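Local coordinates for protein hydratase ChsH2 (Mycobacterium tuberculosis KZN 4207, PDB 4WNB) that takes part in cholesterol side-chain degradation, hydrating 3-oxo-4,17-pregnadiene-20-carboxyl-CoA to its 17-hydroxy product, at residues Q146-Q151 with A158-R163. Sequence-based numbering, arbitrary orientation.
Sequences QHIVWQ and AEMNWR. With CD (cadmium ion), chain C.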
ATOM      1  N   GLN A 146       7.755 -24.766  -9.737  1.00 25.90           N
ATOM      2  CA  GLN A 146       6.663 -24.913  -8.793  1.00 26.86           C
ATOM      3  C   GLN A 146       5.359 -24.658  -9.511  1.00 28.30           C
ATOM      4  O   GLN A 146       5.255 -23.778 -10.361  1.00 26.43           O
ATOM      5  CB  GLN A 146       6.832 -23.961  -7.610  1.00 29.67           C
ATOM      6  CG  GLN A 146       5.787 -24.132  -6.526  1.00 42.42           C
ATOM      7  CD  GLN A 146       6.180 -23.441  -5.241  1.00 48.93           C
ATOM      8  OE1 GLN A 146       5.700 -22.347  -4.940  1.00 51.16           O
ATOM      9  NE2 GLN A 146       7.072 -24.071  -4.475  1.00 53.59           N
ATOM     10  N   HIS A 147       4.357 -25.436  -9.157  1.00 24.29           N
ATOM     11  CA  HIS A 147       3.092 -25.342  -9.831  1.00 26.73           C
ATOM     12  C   HIS A 147       2.011 -24.933  -8.840  1.00 25.97           C
ATOM     13  O   HIS A 147       1.760 -25.634  -7.853  1.00 26.02           O
ATOM     14  CB  HIS A 147       2.785 -26.681 -10.490  1.00 25.94           C
ATOM     15  CG  HIS A 147       1.431 -26.758 -11.094  1.00 33.64           C
ATOM     16  ND1 HIS A 147       0.372 -27.353 -10.448  1.00 39.85           N
ATOM     17  CD2 HIS A 147       0.958 -26.328 -12.284  1.00 33.69           C
ATOM     18  CE1 HIS A 147      -0.700 -27.283 -11.213  1.00 41.88           C
ATOM     19  NE2 HIS A 147      -0.372 -26.659 -12.327  1.00 37.60           N
ATOM     20  N   ILE A 148       1.375 -23.798  -9.122  1.00 23.06           N
ATOM     21  CA  ILE A 148       0.388 -23.196  -8.230  1.00 24.25           C
ATOM     22  C   ILE A 148      -1.006 -23.269  -8.841  1.00 23.64           C
ATOM     23  O   ILE A 148      -1.177 -22.978 -10.015  1.00 27.71           O
ATOM     24  CB  ILE A 148       0.686 -21.693  -7.954  1.00 23.01           C
ATOM     25  CG1 ILE A 148       2.094 -21.466  -7.405  1.00 25.22           C
ATOM     26  CG2 ILE A 148      -0.418 -21.074  -7.097  1.00 25.97           C
ATOM     27  CD1 ILE A 148       2.579 -22.474  -6.453  1.00 28.86           C
ATOM     28  N   VAL A 149      -1.999 -23.655  -8.054  1.00 22.75           N
ATOM     29  CA  VAL A 149      -3.373 -23.639  -8.537  1.00 23.15           C
ATOM     30  C   VAL A 149      -4.236 -22.784  -7.622  1.00 22.64           C
ATOM     31  O   VAL A 149      -4.143 -22.883  -6.394  1.00 23.64           O
ATOM     32  CB  VAL A 149      -3.970 -25.068  -8.636  1.00 24.70           C
ATOM     33  CG1 VAL A 149      -5.466 -25.011  -8.962  1.00 27.65           C
ATOM     34  CG2 VAL A 149      -3.237 -25.849  -9.689  1.00 26.87           C
ATOM     35  N   TRP A 150      -5.034 -21.916  -8.236  1.00 22.38           N
ATOM     36  CA  TRP A 150      -6.027 -21.131  -7.515  1.00 22.20           C
ATOM     37  C   TRP A 150      -7.432 -21.637  -7.790  1.00 23.04           C
ATOM     38  O   TRP A 150      -7.792 -21.910  -8.943  1.00 23.64           O
ATOM     39  CB  TRP A 150      -5.963 -19.657  -7.895  1.00 21.64           C
ATOM     40  CG  TRP A 150      -4.759 -18.933  -7.378  1.00 21.18           C
ATOM     41  CD1 TRP A 150      -4.606 -18.374  -6.140  1.00 21.25           C
ATOM     42  CD2 TRP A 150      -3.543 -18.674  -8.085  1.00 21.01           C
ATOM     43  NE1 TRP A 150      -3.372 -17.780  -6.033  1.00 21.18           N
ATOM     44  CE2 TRP A 150      -2.709 -17.927  -7.220  1.00 20.95           C
ATOM     45  CE3 TRP A 150      -3.085 -18.970  -9.371  1.00 22.70           C
ATOM     46  CZ2 TRP A 150      -1.433 -17.505  -7.592  1.00 21.00           C
ATOM     47  CZ3 TRP A 150      -1.807 -18.538  -9.743  1.00 21.23           C
ATOM     48  CH2 TRP A 150      -1.003 -17.816  -8.855  1.00 24.24           C
ATOM     49  N   GLN A 151      -8.226 -21.715  -6.730  1.00 23.41           N
ATOM     50  CA  GLN A 151      -9.595 -22.199  -6.832  1.00 24.45           C
ATOM     51  C   GLN A 151     -10.581 -21.227  -6.196  1.00 25.35           C
ATOM     52  O   GLN A 151     -10.237 -20.513  -5.255  1.00 26.12           O
ATOM     53  CB  GLN A 151      -9.747 -23.555  -6.156  1.00 25.78           C
ATOM     54  CG  GLN A 151      -8.805 -24.615  -6.691  1.00 31.34           C
ATOM     55  CD  GLN A 151      -8.953 -25.930  -5.957  1.00 39.45           C
ATOM     56  OE1 GLN A 151     -10.035 -26.520  -5.925  1.00 39.75           O
ATOM     57  NE2 GLN A 151      -7.869 -26.390  -5.349  1.00 45.87           N
ATOM     58  N   ALA A 158      -7.370 -20.537 -12.004  1.00 25.57           N
ATOM     59  CA  ALA A 158      -6.105 -20.040 -12.528  1.00 25.34           C
ATOM     60  C   ALA A 158      -4.934 -20.877 -12.043  1.00 26.09           C
ATOM     61  O   ALA A 158      -5.043 -21.601 -11.052  1.00 25.25           O
ATOM     62  CB  ALA A 158      -5.894 -18.565 -12.120  1.00 24.73           C
ATOM     63  N   GLU A 159      -3.805 -20.746 -12.723  1.00 28.48           N
ATOM     64  CA  GLU A 159      -2.608 -21.439 -12.278  1.00 25.63           C
ATOM     65  C   GLU A 159      -1.359 -20.687 -12.664  1.00 26.97           C
ATOM     66  O   GLU A 159      -1.382 -19.783 -13.503  1.00 25.22           O
ATOM     67  CB  GLU A 159      -2.560 -22.842 -12.852  1.00 34.44           C
ATOM     68  CG  GLU A 159      -2.432 -22.862 -14.342  1.00 28.70           C
ATOM     69  CD  GLU A 159      -1.862 -24.154 -14.804  1.00 39.01           C
ATOM     70  OE1 GLU A 159      -2.658 -25.124 -14.871  1.00 30.47           O
ATOM     71  OE2 GLU A 159      -0.633 -24.164 -15.071  1.00 35.62           O
ATOM     72  N   MET A 160      -0.266 -21.053 -12.016  1.00 25.31           N
ATOM     73  CA  MET A 160       1.007 -20.426 -12.274  1.00 25.20           C
ATOM     74  C   MET A 160       2.052 -21.509 -12.252  1.00 28.63           C
ATOM     75  O   MET A 160       2.066 -22.356 -11.356  1.00 28.51           O
ATOM     76  CB  MET A 160       1.323 -19.353 -11.248  1.00 25.20           C
ATOM     77  CG  MET A 160       2.761 -18.859 -11.317  1.00 24.52           C
ATOM     78  SD  MET A 160       3.034 -17.383 -10.333  1.00 29.24           S
ATOM     79  CE  MET A 160       2.681 -17.997  -8.686  1.00 34.74           C
ATOM     80  N   ASN A 161       2.876 -21.538 -13.280  1.00 26.10           N
ATOM     81  CA  ASN A 161       4.052 -22.371 -13.213  1.00 26.67           C
ATOM     82  C   ASN A 161       5.226 -21.443 -13.151  1.00 29.16           C
ATOM     83  O   ASN A 161       5.435 -20.622 -14.048  1.00 30.75           O
ATOM     84  CB  ASN A 161       4.155 -23.322 -14.400  1.00 36.10           C
ATOM     85  CG  ASN A 161       5.049 -24.495 -14.096  1.00 38.52           C
ATOM     86  OD1 ASN A 161       6.273 -24.357 -13.998  1.00 51.87           O
ATOM     87  ND2 ASN A 161       4.442 -25.657 -13.908  1.00 49.28           N
ATOM     88  N   TRP A 162       5.973 -21.499 -12.064  1.00 26.53           N
ATOM     89  CA  TRP A 162       7.117 -20.630 -12.033  1.00 27.51           C
ATOM     90  C   TRP A 162       8.386 -21.382 -11.676  1.00 26.37           C
ATOM     91  O   TRP A 162       8.377 -22.515 -11.169  1.00 26.79           O
ATOM     92  CB  TRP A 162       6.877 -19.450 -11.104  1.00 33.63           C
ATOM     93  CG  TRP A 162       6.888 -19.746  -9.665  1.00 35.21           C
ATOM     94  CD1 TRP A 162       6.070 -20.599  -8.991  1.00 43.15           C
ATOM     95  CD2 TRP A 162       7.749 -19.154  -8.695  1.00 42.83           C
ATOM     96  NE1 TRP A 162       6.381 -20.584  -7.645  1.00 48.63           N
ATOM     97  CE2 TRP A 162       7.411 -19.703  -7.441  1.00 46.88           C
ATOM     98  CE3 TRP A 162       8.774 -18.208  -8.762  1.00 46.66           C
ATOM     99  CZ2 TRP A 162       8.068 -19.341  -6.267  1.00 50.55           C
ATOM    100  CZ3 TRP A 162       9.417 -17.845  -7.598  1.00 48.57           C
ATOM    101  CH2 TRP A 162       9.070 -18.415  -6.369  1.00 49.84           C
ATOM    102  N   ARG A 163       9.487 -20.762 -12.038  1.00 26.60           N
ATOM    103  CA  ARG A 163      10.758 -21.452 -12.025  1.00 27.37           C
ATOM    104  C   ARG A 163      11.796 -20.573 -11.357  1.00 27.15           C
ATOM    105  O   ARG A 163      11.843 -19.360 -11.590  1.00 26.85           O
ATOM    106  CB  ARG A 163      11.173 -21.814 -13.452  1.00 29.17           C
ATOM    107  CG  ARG A 163      12.449 -22.649 -13.555  1.00 29.49           C
ATOM    108  CD  ARG A 163      12.727 -23.023 -15.015  1.00 34.45           C
ATOM    109  NE  ARG A 163      11.588 -23.705 -15.630  1.00 37.72           N
ATOM    110  CZ  ARG A 163      11.280 -23.642 -16.924  1.00 40.00           C
ATOM    111  NH1 ARG A 163      12.017 -22.916 -17.753  1.00 45.28           N
ATOM    112  NH2 ARG A 163      10.229 -24.299 -17.389  1.00 42.82           N
TER
HETATM  113 CD    CD C 201      -0.677 -26.737 -14.885  0.76 37.08          CD
HETATM  114  O   HOH W   1       1.905 -26.660 -15.851  1.00 38.75           O
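Gln146, Ile148 and Trp150 pair with Trp162, Met160 and Ala158 as the hydrogen-bonded partners of an antiparallel ladder whose short axes pass 4.6 Å apart; the bond from Ala158 N to Trp150 O, at 3.4 Å, is weak. His147 with Asn161 and Val149 with Glu159 fill the non-hydrogen-bonded positions between them, where CA-H groups of His147, Glu159 and Asn161 approach the carbonyl oxygens opposite. On the face carrying Gln146, Ile148 and Trp150, Gln146 and Trp162 run side by side, amide and indole planes 77° apart. Trp162 NE1 donates to Gln146 OE1 over 3.3 Å; the acceptor lies in the indole plane, yet the donor stands well above the amide plane and misses a lone pair. With chi1 of Trp162 at 73°, CG sits between the backbone N and the carbonyl carbon, and the NE1-CD1 side of the pyrrole is brought close to Gln146 CB. Farther along, the Met160 methyl CE touches both Ile148 CG1 and Trp150 CH2, 3.7 Å from each, while the six-membered rim of Trp150 meets Met160 CB and the backbone where Ala158 joins Glu159; CE3 also touches the Ala158 methyl. Ile148 CG2 lies over one face of that indole, toward its rim, and its NE1 is hydrogen-bonded to Thr73 OG1. The two segments belong to the hairpin of strands 141-152 and 155-167, in the middle of the antiparallel hot-dog sheet of the thioester dehydratases; Arg163, at the end of 158-163, hydrogen-bonds the bound steroid-CoA ligand. The other face carries a cadmium ion. Both Glu159 carboxylate oxygens and His147 NE2 lie 2.6 Å from it, imidazole and carboxylate planes 82° apart. A water that ligates the cadmium at 2.8 Å also accepts a weak hydrogen bond from Asn161 ND2.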